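Local coordinates for protein ABC transporter (Caldanaerobius, PDB 4G68) that probably binds xylan-derived oligosaccharides outside the cell as the solute-binding component of an ABC transporter for their uptake, at residues 114-119 with 322-327; 198-203 with 400-405; 295-300 with 371-376. All blocks are in the same frame, centred on the assembly; numbering follows the deposited sequence.

Interaction 1: residues 114-119 with 322-327; sequences GKVLQL and ALMVSA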
loop_
_atom_site.group_PDB
_atom_site.type_symbol
_atom_site.label_atom_id
_atom_site.label_comp_id
_atom_site.label_asym_id
_atom_site.label_seq_id
_atom_site.Cartn_x
_atom_site.Cartn_y
_atom_site.Cartn_z
ATOM N N GLY C 114 -6.834 20.445 -12.981
ATOM C CA GLY C 114 -5.855 21.573 -13.055
ATOM C C GLY C 114 -5.308 22.004 -11.696
ATOM O O GLY C 114 -4.890 23.167 -11.500
ATOM N N LYS C 115 -5.355 21.086 -10.731
ATOM C CA LYS C 115 -4.997 21.416 -9.324
ATOM C C LYS C 115 -3.571 21.065 -8.967
ATOM O O LYS C 115 -3.121 21.390 -7.848
ATOM C CB LYS C 115 -5.877 20.652 -8.341
ATOM C CG LYS C 115 -7.340 20.757 -8.644
ATOM C CD LYS C 115 -7.828 22.188 -8.549
ATOM C CE LYS C 115 -9.337 22.079 -8.660
ATOM N NZ LYS C 115 -9.932 23.363 -8.418
ATOM N N VAL C 116 -2.868 20.410 -9.907
ATOM C CA VAL C 116 -1.455 19.987 -9.681
ATOM C C VAL C 116 -0.471 20.590 -10.693
ATOM O O VAL C 116 -0.693 20.504 -11.919
ATOM C CB VAL C 116 -1.343 18.447 -9.703
ATOM C CG1 VAL C 116 0.042 18.006 -9.284
ATOM C CG2 VAL C 116 -2.376 17.802 -8.763
ATOM N N LEU C 117 0.610 21.158 -10.166
ATOM C CA LEU C 117 1.730 21.740 -10.951
ATOM C C LEU C 117 2.439 20.690 -11.786
ATOM O O LEU C 117 2.896 19.687 -11.223
ATOM C CB LEU C 117 2.773 22.438 -10.031
ATOM C CG LEU C 117 3.881 23.174 -10.823
ATOM C CD1 LEU C 117 3.268 24.251 -11.727
ATOM C CD2 LEU C 117 4.974 23.802 -9.958
ATOM N N GLN C 118 2.492 20.909 -13.105
ATOM C CA GLN C 118 3.285 20.074 -14.028
ATOM C C GLN C 118 4.785 20.253 -13.777
ATOM O O GLN C 118 5.295 21.389 -13.635
ATOM C CB GLN C 118 2.974 20.444 -15.470
ATOM C CG GLN C 118 3.520 19.474 -16.505
ATOM C CD GLN C 118 3.567 20.091 -17.889
ATOM O OE1 GLN C 118 2.733 20.964 -18.218
ATOM N NE2 GLN C 118 4.544 19.663 -18.712
ATOM N N LEU C 119 5.506 19.148 -13.722
ATOM C CA LEU C 119 6.878 19.202 -13.258
ATOM C C LEU C 119 7.943 18.944 -14.330
ATOM O O LEU C 119 9.139 19.021 -13.989
ATOM C CB LEU C 119 7.081 18.231 -12.078
ATOM C CG LEU C 119 6.219 18.380 -10.816
ATOM C CD1 LEU C 119 6.624 17.370 -9.728
ATOM C CD2 LEU C 119 6.257 19.804 -10.262
ATOM N N ALA C 322 3.918 9.179 -3.842
ATOM C CA ALA C 322 4.515 10.375 -4.485
ATOM C C ALA C 322 4.192 11.640 -3.668
ATOM O O ALA C 322 3.295 11.617 -2.802
ATOM C CB ALA C 322 4.078 10.538 -5.934
ATOM N N LEU C 323 4.982 12.692 -3.927
ATOM C CA LEU C 323 4.717 14.061 -3.453
ATOM C C LEU C 323 4.249 14.915 -4.635
ATOM O O LEU C 323 4.858 14.870 -5.693
ATOM C CB LEU C 323 5.962 14.692 -2.813
ATOM C CG LEU C 323 6.617 13.895 -1.670
ATOM C CD1 LEU C 323 7.808 14.627 -1.077
ATOM C CD2 LEU C 323 5.588 13.590 -0.585
HETATM N N MSE C 324 3.171 15.687 -4.432
HETATM C CA MSE C 324 2.693 16.633 -5.478
HETATM C C MSE C 324 2.779 18.048 -4.936
HETATM O O MSE C 324 2.722 18.273 -3.723
HETATM C CB MSE C 324 1.300 16.211 -5.907
HETATM C CG MSE C 324 1.417 15.028 -6.869
HETATM SE SE MSE C 324 -0.422 14.605 -7.465
HETATM C CE MSE C 324 0.156 13.284 -8.795
ATOM N N VAL C 325 2.956 18.991 -5.858
ATOM C CA VAL C 325 2.987 20.414 -5.586
ATOM C C VAL C 325 1.678 20.991 -6.137
ATOM O O VAL C 325 1.335 20.794 -7.315
ATOM C CB VAL C 325 4.200 21.087 -6.313
ATOM C CG1 VAL C 325 4.104 22.615 -6.254
ATOM C CG2 VAL C 325 5.544 20.605 -5.704
ATOM N N SER C 326 0.987 21.744 -5.297
ATOM C CA SER C 326 -0.269 22.397 -5.722
ATOM C C SER C 326 -0.075 23.431 -6.831
ATOM O O SER C 326 0.901 24.167 -6.813
ATOM C CB SER C 326 -0.946 23.036 -4.527
ATOM O OG SER C 326 -1.539 21.985 -3.790
ATOM N N ALA C 327 -1.022 23.483 -7.781
ATOM C CA ALA C 327 -0.912 24.385 -8.941
ATOM C C ALA C 327 -0.932 25.839 -8.456
ATOM O O ALA C 327 -0.265 26.695 -9.036
ATOM C CB ALA C 327 -2.066 24.130 -9.935
#
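Val116 and Ser326 form a single beta bridge, with CA atoms 4.8 Å apart, where the loop after helix 108-112 meets the end of strand 317-325; the end-to-end directions of 114-117 and 324-327 differ by 117°. Two backbone hydrogen bonds flank this pair: Ala327 N gives to Lys115 O at 3.0 Å, and Leu117 N gives to Val325 O. Leu117 O, by contrast, is buried by the contact and has no hydrogen-bonding partner in the model. Gly114, with its positive phi, ends helix 108-112 in a Schellman motif, and its O rests 3.4 Å from Ala327 CB. The bridge thus ties the exit of that helix to the mixed sheet of this solute-binding fold, where strand 317-325 runs antiparallel to both 98-102 and 144-160. Val116 CG1 meets SE of Met324, a selenomethionine, at 3.9 Å, CG2 lies close to the same atom, and the two side chains cross nearly at right angles. Leu117 and Val325 instead lie side by side, pointing the same way. With CG opposite the backbone N (chi1 -174°), Leu117 sets CD2 4.0 Å from Val325 CG1, while its CB rests 3.5 Å from Val325 O; the side chain also touches Lys332 and Val336 of helix 332-353. Ser326 turns from the loop, its OG hydrogen-bonded to Pro96 O.

Interaction 2: residues 198-203 with 400-405; sequences KDEWPG and AAQTHK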
loop_
_atom_site.group_PDB
_atom_site.type_symbol
_atom_site.label_atom_id
_atom_site.label_comp_id
_atom_site.label_asym_id
_atom_site.label_seq_id
_atom_site.Cartn_x
_atom_site.Cartn_y
_atom_site.Cartn_z
ATOM N N LYS C 198 -12.221 -2.316 9.398
ATOM C CA LYS C 198 -13.076 -1.107 9.607
ATOM C C LYS C 198 -13.004 -0.006 8.524
ATOM O O LYS C 198 -14.013 0.690 8.217
ATOM C CB LYS C 198 -12.688 -0.457 10.921
ATOM C CG LYS C 198 -13.758 0.470 11.471
ATOM C CD LYS C 198 -13.264 1.117 12.754
ATOM C CE LYS C 198 -13.839 2.507 12.924
ATOM N NZ LYS C 198 -15.225 2.559 13.465
ATOM N N ASP C 199 -11.795 0.209 8.018
ATOM C CA ASP C 199 -11.548 1.186 7.003
ATOM C C ASP C 199 -11.558 0.530 5.635
ATOM O O ASP C 199 -11.271 1.176 4.671
ATOM C CB ASP C 199 -10.238 1.973 7.324
ATOM C CG ASP C 199 -10.337 2.758 8.662
ATOM O OD1 ASP C 199 -11.311 3.528 8.813
ATOM O OD2 ASP C 199 -9.449 2.647 9.560
ATOM N N GLU C 200 -11.921 -0.764 5.566
ATOM C CA GLU C 200 -12.165 -1.545 4.296
ATOM C C GLU C 200 -11.000 -1.813 3.343
ATOM O O GLU C 200 -10.947 -2.868 2.686
ATOM C CB GLU C 200 -13.363 -0.987 3.517
ATOM C CG GLU C 200 -14.497 -0.634 4.473
ATOM C CD GLU C 200 -15.768 -0.237 3.756
ATOM O OE1 GLU C 200 -15.685 0.151 2.571
ATOM O OE2 GLU C 200 -16.856 -0.337 4.388
ATOM N N TRP C 201 -10.101 -0.832 3.214
ATOM C CA TRP C 201 -8.963 -1.041 2.369
ATOM C C TRP C 201 -8.073 -2.230 2.775
ATOM O O TRP C 201 -7.680 -2.958 1.925
ATOM C CB TRP C 201 -8.198 0.259 2.027
ATOM C CG TRP C 201 -7.411 0.780 3.155
ATOM C CD1 TRP C 201 -7.763 1.780 4.064
ATOM C CD2 TRP C 201 -6.123 0.279 3.601
ATOM N NE1 TRP C 201 -6.786 1.944 4.999
ATOM C CE2 TRP C 201 -5.764 1.070 4.775
ATOM C CE3 TRP C 201 -5.213 -0.679 3.111
ATOM C CZ2 TRP C 201 -4.577 0.853 5.471
ATOM C CZ3 TRP C 201 -4.043 -0.876 3.806
ATOM C CH2 TRP C 201 -3.723 -0.119 4.958
ATOM N N PRO C 202 -7.803 -2.461 4.058
ATOM C CA PRO C 202 -6.891 -3.599 4.308
ATOM C C PRO C 202 -7.425 -4.967 3.818
ATOM O O PRO C 202 -6.661 -5.729 3.246
ATOM C CB PRO C 202 -6.696 -3.568 5.819
ATOM C CG PRO C 202 -7.068 -2.197 6.236
ATOM C CD PRO C 202 -8.197 -1.807 5.319
ATOM N N GLY C 203 -8.720 -5.272 4.018
ATOM C CA GLY C 203 -9.282 -6.554 3.554
ATOM C C GLY C 203 -9.410 -6.646 2.055
ATOM O O GLY C 203 -9.479 -7.782 1.462
ATOM N N ALA C 400 -16.093 4.643 -7.791
ATOM C CA ALA C 400 -15.757 3.272 -8.181
ATOM C C ALA C 400 -14.924 2.623 -7.088
ATOM O O ALA C 400 -15.131 1.442 -6.752
ATOM C CB ALA C 400 -15.040 3.213 -9.520
ATOM N N ALA C 401 -14.005 3.386 -6.496
ATOM C CA ALA C 401 -13.109 2.763 -5.521
ATOM C C ALA C 401 -13.835 2.488 -4.207
ATOM O O ALA C 401 -13.532 1.493 -3.495
ATOM C CB ALA C 401 -11.906 3.643 -5.293
ATOM N N GLN C 402 -14.783 3.378 -3.861
ATOM C CA GLN C 402 -15.550 3.137 -2.678
ATOM C C GLN C 402 -16.465 1.923 -2.885
ATOM O O GLN C 402 -16.619 1.112 -1.970
ATOM C CB GLN C 402 -16.340 4.355 -2.284
ATOM C CG GLN C 402 -17.018 4.133 -0.969
ATOM C CD GLN C 402 -16.059 4.277 0.183
ATOM O OE1 GLN C 402 -15.545 5.383 0.444
ATOM N NE2 GLN C 402 -15.824 3.166 0.916
ATOM N N THR C 403 -17.032 1.785 -4.089
ATOM C CA THR C 403 -17.941 0.672 -4.431
ATOM C C THR C 403 -17.257 -0.700 -4.120
ATOM O O THR C 403 -17.808 -1.541 -3.360
ATOM C CB THR C 403 -18.466 0.784 -5.895
ATOM O OG1 THR C 403 -19.365 1.918 -6.046
ATOM C CG2 THR C 403 -19.185 -0.501 -6.343
ATOM N N HIS C 404 -16.069 -0.898 -4.706
ATOM C CA HIS C 404 -15.224 -2.066 -4.450
ATOM C C HIS C 404 -15.020 -2.285 -2.973
ATOM O O HIS C 404 -15.328 -3.347 -2.463
ATOM C CB HIS C 404 -13.877 -1.942 -5.192
ATOM C CG HIS C 404 -13.007 -3.189 -5.101
ATOM N ND1 HIS C 404 -13.515 -4.433 -5.178
ATOM C CD2 HIS C 404 -11.656 -3.332 -4.884
ATOM C CE1 HIS C 404 -12.546 -5.319 -5.028
ATOM N NE2 HIS C 404 -11.395 -4.653 -4.863
ATOM N N LYS C 405 -14.519 -1.266 -2.269
ATOM C CA LYS C 405 -14.296 -1.377 -0.829
ATOM C C LYS C 405 -15.530 -1.791 -0.071
ATOM O O LYS C 405 -15.423 -2.605 0.865
ATOM C CB LYS C 405 -13.761 -0.068 -0.242
ATOM C CG LYS C 405 -12.328 0.231 -0.623
ATOM C CD LYS C 405 -11.926 1.644 -0.265
ATOM C CE LYS C 405 -12.067 1.976 1.199
ATOM N NZ LYS C 405 -11.876 3.432 1.313
HETATM O O HOH W 1 -14.564 3.322 3.281
#
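The N-terminal turn of helix 201-215 packs against the flank of helix 398-412, with Glu200, at the N-cap position, set against Lys405. Their CB atoms come within 3.9 Å, and Glu200 OE1 lies 3.4 Å from Lys405 CB. That carboxylate oxygen is also near Lys405 O, but both are acceptors and the closeness is not a bond. Nor do the charges meet directly, Glu200 OE1 and Lys405 NZ being 5.2 Å apart. A water held by Gln402 NE2 at 2.7 Å reaches both charged groups weakly, giving to Glu200 OE1 and taking from Lys405 NZ. Gln402 bends at chi2 (78°) to bring its amide to this water, and NE2 also bonds to Asp406 OD1, close to the Glu200 carboxylate; the Lys405 ammonium probably eases the repulsion between the two acids. The aliphatic part of Lys405 does the remaining packing. A bend at chi3 (58°) carries CE across the start of the helix, 3.7 Å from Asp199 O and 4.0 Å from Trp201 N. Trp201 NE1 bonds to Asp80 and its ring makes a cation-pi contact with Lys83, both in helix 79-91, whereas His404 stacks on Trp392, bonds to Asp208 and touches Tyr421 and Met425, which packs helix 398-412 against helices 392-395, 201-215 and 418-429.

Interaction 3: residues 295-300 with 371-376; sequences GKIEAV and DPLEIQ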
loop_
_atom_site.group_PDB
_atom_site.type_symbol
_atom_site.label_atom_id
_atom_site.label_comp_id
_atom_site.label_asym_id
_atom_site.label_seq_id
_atom_site.Cartn_x
_atom_site.Cartn_y
_atom_site.Cartn_z
ATOM N N GLY C 295 12.581 -9.956 14.578
ATOM C CA GLY C 295 13.457 -11.136 14.407
ATOM C C GLY C 295 12.677 -12.441 14.295
ATOM O O GLY C 295 13.218 -13.442 13.870
ATOM N N LYS C 296 11.383 -12.401 14.602
ATOM C CA LYS C 296 10.509 -13.576 14.511
ATOM C C LYS C 296 9.694 -13.688 13.208
ATOM O O LYS C 296 8.956 -14.680 13.015
ATOM C CB LYS C 296 9.549 -13.562 15.715
ATOM C CG LYS C 296 10.304 -13.449 17.007
ATOM C CD LYS C 296 9.408 -13.780 18.169
ATOM C CE LYS C 296 10.175 -13.647 19.476
ATOM N NZ LYS C 296 9.229 -13.933 20.602
ATOM N N ILE C 297 9.821 -12.669 12.349
ATOM C CA ILE C 297 8.923 -12.450 11.168
ATOM C C ILE C 297 9.595 -12.667 9.817
ATOM O O ILE C 297 10.696 -12.104 9.534
ATOM C CB ILE C 297 8.308 -11.005 11.136
ATOM C CG1 ILE C 297 7.416 -10.697 12.384
ATOM C CG2 ILE C 297 7.678 -10.675 9.734
ATOM C CD1 ILE C 297 6.579 -11.841 12.965
ATOM N N GLU C 298 8.913 -13.454 8.976
ATOM C CA GLU C 298 9.344 -13.790 7.617
ATOM C C GLU C 298 8.304 -13.248 6.624
ATOM O O GLU C 298 7.077 -13.394 6.849
ATOM C CB GLU C 298 9.406 -15.302 7.451
ATOM C CG GLU C 298 10.156 -15.747 6.225
ATOM C CD GLU C 298 9.933 -17.218 5.891
ATOM O OE1 GLU C 298 9.226 -17.913 6.662
ATOM O OE2 GLU C 298 10.447 -17.655 4.842
ATOM N N ALA C 299 8.798 -12.613 5.557
ATOM C CA ALA C 299 8.001 -12.157 4.432
ATOM C C ALA C 299 8.081 -13.168 3.263
ATOM O O ALA C 299 9.172 -13.525 2.785
ATOM C CB ALA C 299 8.500 -10.777 3.947
ATOM N N VAL C 300 6.909 -13.593 2.800
ATOM C CA VAL C 300 6.721 -14.449 1.613
ATOM C C VAL C 300 5.666 -13.894 0.605
ATOM O O VAL C 300 4.836 -13.054 0.943
ATOM C CB VAL C 300 6.425 -15.940 2.011
ATOM C CG1 VAL C 300 7.491 -16.485 2.975
ATOM C CG2 VAL C 300 5.022 -16.099 2.609
ATOM N N ASP C 371 16.770 -3.274 7.650
ATOM C CA ASP C 371 16.237 -4.399 8.398
ATOM C C ASP C 371 16.151 -5.609 7.482
ATOM O O ASP C 371 15.789 -5.448 6.324
ATOM C CB ASP C 371 14.880 -4.070 9.032
ATOM C CG ASP C 371 14.410 -5.144 10.007
ATOM O OD1 ASP C 371 14.575 -4.982 11.240
ATOM O OD2 ASP C 371 13.885 -6.165 9.527
ATOM N N PRO C 372 16.481 -6.807 8.004
ATOM C CA PRO C 372 16.429 -8.001 7.180
ATOM C C PRO C 372 15.090 -8.234 6.517
ATOM O O PRO C 372 15.065 -8.723 5.397
ATOM C CB PRO C 372 16.755 -9.136 8.156
ATOM C CG PRO C 372 17.662 -8.497 9.155
ATOM C CD PRO C 372 17.179 -7.065 9.287
ATOM N N LEU C 373 13.998 -7.863 7.191
ATOM C CA LEU C 373 12.650 -8.013 6.674
ATOM C C LEU C 373 12.411 -7.135 5.431
ATOM O O LEU C 373 11.795 -7.576 4.444
ATOM C CB LEU C 373 11.604 -7.717 7.771
ATOM C CG LEU C 373 10.133 -7.999 7.449
ATOM C CD1 LEU C 373 9.909 -9.491 7.193
ATOM C CD2 LEU C 373 9.188 -7.519 8.585
ATOM N N GLU C 374 12.956 -5.929 5.447
ATOM C CA GLU C 374 12.961 -5.078 4.254
ATOM C C GLU C 374 13.641 -5.716 3.029
ATOM O O GLU C 374 13.134 -5.641 1.896
ATOM C CB GLU C 374 13.650 -3.747 4.583
ATOM C CG GLU C 374 13.719 -2.733 3.427
ATOM C CD GLU C 374 12.388 -2.015 3.084
ATOM O OE1 GLU C 374 11.286 -2.413 3.546
ATOM O OE2 GLU C 374 12.454 -1.069 2.267
ATOM N N ILE C 375 14.849 -6.229 3.245
ATOM C CA ILE C 375 15.633 -6.943 2.237
ATOM C C ILE C 375 14.854 -8.173 1.743
ATOM O O ILE C 375 14.775 -8.494 0.513
ATOM C CB ILE C 375 16.958 -7.402 2.864
ATOM C CG1 ILE C 375 17.789 -6.175 3.235
ATOM C CG2 ILE C 375 17.776 -8.249 1.894
ATOM C CD1 ILE C 375 18.937 -6.444 4.176
ATOM N N GLN C 376 14.253 -8.855 2.691
ATOM C CA GLN C 376 13.485 -10.070 2.366
ATOM C C GLN C 376 12.297 -9.788 1.419
ATOM O O GLN C 376 12.082 -10.525 0.427
ATOM C CB GLN C 376 13.077 -10.835 3.632
ATOM C CG GLN C 376 12.767 -12.304 3.302
ATOM C CD GLN C 376 12.328 -13.126 4.494
ATOM O OE1 GLN C 376 12.732 -14.298 4.654
ATOM N NE2 GLN C 376 11.533 -12.509 5.356
#
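Strand 297-300 and the first turn of helix 372-382 run nearly parallel, their axes 13° apart in direction and 8.0 Å apart at closest approach, with Ala299 and Gln376 the nearest pair of CA atoms. Leu373 is the main apolar link between them. Its CG stands opposite the backbone N (chi1 -172°), which sends CD1 to Ile297 CG2 at 3.6 Å and to Ala299 CB at 3.8 Å, while CD2 touches the same Ile297 methyl. One leucine branch therefore bridges two residues two positions apart on the strand. One turn on, the extended Gln376 lays its CG 3.8 Å from Ala299 O, and its amide lies beside the backbone of Ala299. The helix start is capped by Asp371, whose OD2 takes the N-H of Leu373 at 2.9 Å. One edge of strand 297-300 is paired antiparallel with strand 144-160 in the mixed sheet of this solute-binding fold; helix 372-382 lies along its other edge, where Asn380 gives a hydrogen bond to Ala299 O. The contact is thus part apolar, through Leu373 on Ile297 and Ala299, and part polar, through the amide-bearing Gln376 along the strand backbone.

Overall arrangement
The three contacts are spread widely through the single chain. Centre to centre, interactions 1 and 2 lie 26 Å apart, 2 and 3 lie 27 Å, and 1 and 3 lie 35 Å, on opposite sides of the chain's centre; no two touch. Interactions 1 and 3 reach the same mixed sheet, through strands 317-325 and 297-300, both paired antiparallel with strand 144-160. Interaction 2 joins helices. Along the sequence, interaction 1 crosses both others, while interaction 3 is nested between the segments of interaction 2. Such interleaving brings distant parts of the chain together repeatedly, consistent with the solute-binding fold, in which the chain passes between lobes more than once.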